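Local atomic coordinates of enolase from the environmental genome shotgun sequencing of the Sargasso Sea (PDB entry 2QGY), a protein that is of unknown function but, as a magnesium-binding member of the mandelate racemase/muconate lactonizing enzyme branch of the enolase superfamily, probably acts on a carboxylate substrate. Residues 230-235 with 252-257. Sequence-based numbering, arbitrary orientation.
With MG (magnesium ion), chain C.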
ATOM      1  N   ASP A 230      -2.043 -13.816  -8.337  1.00 17.42           N
ATOM      2  CA  ASP A 230      -1.911 -12.580  -7.568  1.00 17.82           C
ATOM      3  C   ASP A 230      -2.979 -12.519  -6.470  1.00 17.26           C
ATOM      4  O   ASP A 230      -4.141 -12.801  -6.718  1.00 17.83           O
ATOM      5  CB  ASP A 230      -2.033 -11.351  -8.481  1.00 18.08           C
ATOM      6  CG  ASP A 230      -1.513 -10.095  -7.810  1.00 18.65           C
ATOM      7  OD1 ASP A 230      -2.226  -9.564  -6.941  1.00 15.58           O
ATOM      8  OD2 ASP A 230      -0.405  -9.629  -8.171  1.00 23.00           O
ATOM      9  N   GLY A 231      -2.580 -12.120  -5.259  1.00 15.62           N
ATOM     10  CA  GLY A 231      -3.499 -12.129  -4.113  1.00 16.32           C
ATOM     11  C   GLY A 231      -4.664 -11.165  -4.270  1.00 16.11           C
ATOM     12  O   GLY A 231      -5.680 -11.304  -3.608  1.00 17.14           O
ATOM     13  N   GLU A 232      -4.502 -10.174  -5.132  1.00 15.68           N
ATOM     14  CA  GLU A 232      -5.586  -9.232  -5.397  1.00 17.44           C
ATOM     15  C   GLU A 232      -6.559  -9.718  -6.465  1.00 16.61           C
ATOM     16  O   GLU A 232      -7.648  -9.160  -6.608  1.00 16.76           O
ATOM     17  CB  GLU A 232      -5.051  -7.858  -5.775  1.00 17.90           C
ATOM     18  CG  GLU A 232      -4.418  -7.139  -4.597  1.00 22.02           C
ATOM     19  CD  GLU A 232      -4.079  -5.717  -4.941  1.00 26.44           C
ATOM     20  OE1 GLU A 232      -4.979  -4.855  -4.894  1.00 30.65           O
ATOM     21  OE2 GLU A 232      -2.907  -5.465  -5.257  1.00 31.46           O
ATOM     22  N   ASN A 233      -6.158 -10.741  -7.214  1.00 15.80           N
ATOM     23  CA  ASN A 233      -7.042 -11.308  -8.239  1.00 16.78           C
ATOM     24  C   ASN A 233      -7.882 -12.402  -7.594  1.00 16.93           C
ATOM     25  O   ASN A 233      -7.599 -13.593  -7.747  1.00 17.39           O
ATOM     26  CB  ASN A 233      -6.233 -11.880  -9.411  1.00 16.83           C
ATOM     27  CG  ASN A 233      -7.117 -12.186 -10.647  1.00 18.38           C
ATOM     28  OD1 ASN A 233      -8.330 -12.366 -10.532  1.00 20.70           O
ATOM     29  ND2 ASN A 233      -6.512 -12.186 -11.811  1.00 20.14           N
ATOM     30  N   ILE A 234      -8.888 -11.985  -6.838  1.00 17.56           N
ATOM     31  CA  ILE A 234      -9.660 -12.918  -6.032  1.00 18.21           C
ATOM     32  C   ILE A 234     -10.414 -13.885  -6.960  1.00 18.24           C
ATOM     33  O   ILE A 234     -10.549 -15.086  -6.647  1.00 17.42           O
ATOM     34  CB  ILE A 234     -10.590 -12.183  -5.010  1.00 18.56           C
ATOM     35  CG1 ILE A 234      -9.749 -11.223  -4.137  1.00 19.41           C
ATOM     36  CG2 ILE A 234     -11.337 -13.182  -4.128  1.00 18.66           C
ATOM     37  CD1 ILE A 234     -10.542 -10.478  -3.077  1.00 19.92           C
ATOM     38  N   SER A 235     -10.874 -13.362  -8.093  1.00 18.30           N
ATOM     39  CA  SER A 235     -11.560 -14.196  -9.089  1.00 19.92           C
ATOM     40  C   SER A 235     -10.712 -15.402  -9.462  1.00 20.77           C
ATOM     41  O   SER A 235     -11.219 -16.538  -9.487  1.00 21.45           O
ATOM     42  CB  SER A 235     -11.897 -13.364 -10.329  1.00 19.90           C
ATOM     43  OG  SER A 235     -12.850 -12.381  -9.973  1.00 22.04           O
ATOM     44  N   GLU A 252       0.483 -12.894   1.930  1.00 16.38           N
ATOM     45  CA  GLU A 252       1.790 -12.291   2.243  1.00 17.41           C
ATOM     46  C   GLU A 252       2.035 -10.902   1.655  1.00 17.50           C
ATOM     47  O   GLU A 252       2.744 -10.099   2.255  1.00 19.14           O
ATOM     48  CB  GLU A 252       2.914 -13.243   1.855  1.00 17.98           C
ATOM     49  CG  GLU A 252       3.109 -13.457   0.390  1.00 19.28           C
ATOM     50  CD  GLU A 252       4.411 -14.200   0.119  1.00 21.32           C
ATOM     51  OE1 GLU A 252       4.418 -15.407   0.362  1.00 24.36           O
ATOM     52  OE2 GLU A 252       5.428 -13.581  -0.266  1.00 24.69           O
ATOM     53  N   LYS A 253       1.471 -10.602   0.490  1.00 17.03           N
ATOM     54  CA  LYS A 253       1.742  -9.293  -0.135  1.00 17.52           C
ATOM     55  C   LYS A 253       0.596  -8.292   0.087  1.00 16.66           C
ATOM     56  O   LYS A 253       0.593  -7.218  -0.522  1.00 17.52           O
ATOM     57  CB  LYS A 253       2.052  -9.487  -1.634  1.00 17.10           C
ATOM     58  CG  LYS A 253       3.342 -10.321  -1.807  1.00 18.95           C
ATOM     59  CD  LYS A 253       4.097 -10.155  -3.103  1.00 26.48           C
ATOM     60  CE  LYS A 253       5.185 -11.234  -3.139  1.00 30.39           C
ATOM     61  NZ  LYS A 253       6.189 -11.071  -4.225  1.00 35.65           N
ATOM     62  N   GLN A 254      -0.357  -8.648   0.940  1.00 15.87           N
ATOM     63  CA  GLN A 254      -1.505  -7.782   1.201  1.00 17.88           C
ATOM     64  C   GLN A 254      -1.588  -7.447   2.691  1.00 18.48           C
ATOM     65  O   GLN A 254      -0.948  -8.109   3.532  1.00 18.03           O
ATOM     66  CB  GLN A 254      -2.799  -8.420   0.690  1.00 18.29           C
ATOM     67  CG  GLN A 254      -2.961  -8.329  -0.837  1.00 19.96           C
ATOM     68  CD  GLN A 254      -2.187  -9.418  -1.569  1.00 18.64           C
ATOM     69  OE1 GLN A 254      -2.124 -10.555  -1.099  1.00 21.02           O
ATOM     70  NE2 GLN A 254      -1.596  -9.076  -2.736  1.00 16.96           N
ATOM     71  N   SER A 255      -2.317  -6.383   3.020  1.00 19.55           N
ATOM     72  CA  SER A 255      -2.477  -5.986   4.417  1.00 20.17           C
ATOM     73  C   SER A 255      -3.853  -5.403   4.604  1.00 20.84           C
ATOM     74  O   SER A 255      -4.547  -5.087   3.628  1.00 21.13           O
ATOM     75  CB  SER A 255      -1.389  -4.968   4.876  1.00 21.78           C
ATOM     76  OG  SER A 255      -1.411  -3.794   4.053  1.00 24.77           O
ATOM     77  N   GLY A 256      -4.259  -5.266   5.856  1.00 21.45           N
ATOM     78  CA  GLY A 256      -5.533  -4.660   6.165  1.00 21.13           C
ATOM     79  C   GLY A 256      -6.627  -5.697   6.337  1.00 21.09           C
ATOM     80  O   GLY A 256      -6.641  -6.746   5.676  1.00 22.49           O
ATOM     81  N   LEU A 257      -7.589  -5.389   7.188  1.00 19.62           N
ATOM     82  CA  LEU A 257      -8.663  -6.351   7.449  1.00 19.04           C
ATOM     83  C   LEU A 257      -9.587  -6.559   6.255  1.00 19.21           C
ATOM     84  O   LEU A 257     -10.059  -7.656   6.029  1.00 19.92           O
ATOM     85  CB  LEU A 257      -9.495  -5.900   8.632  1.00 19.50           C
ATOM     86  CG  LEU A 257      -8.830  -5.952  10.002  1.00 20.83           C
ATOM     87  CD1 LEU A 257      -9.709  -5.240  11.022  1.00 23.23           C
ATOM     88  CD2 LEU A 257      -8.578  -7.408  10.408  1.00 19.53           C
TER
HETATM   89 MG    MG C 701       5.499 -16.787  -0.491  1.00 19.91          MG
HETATM   90  O   HOH W   1       0.066 -11.297  -4.417  1.00 19.80           O
HETATM   91  O   HOH W   2      -4.327 -12.129  -0.743  1.00 19.81           O
HETATM   92  O   HOH W   3      -1.354  -6.248  -3.434  1.00 29.16           O
HETATM   93  O   HOH W   4       6.900 -15.550  -1.236  1.00 22.42           O
HETATM   94  O   HOH W   5       4.572 -16.375  -2.288  1.00 26.78           O
HETATM   95  O   HOH W   6       7.052 -17.152   0.927  1.00 22.09           O
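Three waters do the work of direct hydrogen bonds between Q254 and G231-E232: every polar link across this contact is bridged. The Q254 carboxamide lies against G231, with OE1 3.7 Å and both CD and NE2 3.9 Å from G231 CA; a bend in its chain at chi2 (82°) turns the amide to this position. E232 CG packs 3.9 Å from Q254 NE2, carboxylate and amide planes 45° apart. One water donates to Q254 OE1 at 2.7 Å and, more loosely, to G231 O. Q254 NE2 donates to two further waters; one also accepts from G231 N at 2.9 Å, the other donates to E232 OE2 at 2.5 Å. Both segments follow strands of the C-terminal (beta/alpha) barrel, 224-226 and 248-250, and run into the next helices, so the waters join neighbouring beta-alpha loops at the barrel's metal-bearing end. There E252 OE1 binds magnesium at 1.9 Å, alongside D200, E226 and three waters. The loop 230-233 is a type I turn, and within it D230 OD1 accepts from E232 N (3.0 Å, 163°) through its anti lone pair, an Asx turn. R97 of the second subunit makes salt bridges to D230 OD1 and E232 OE2.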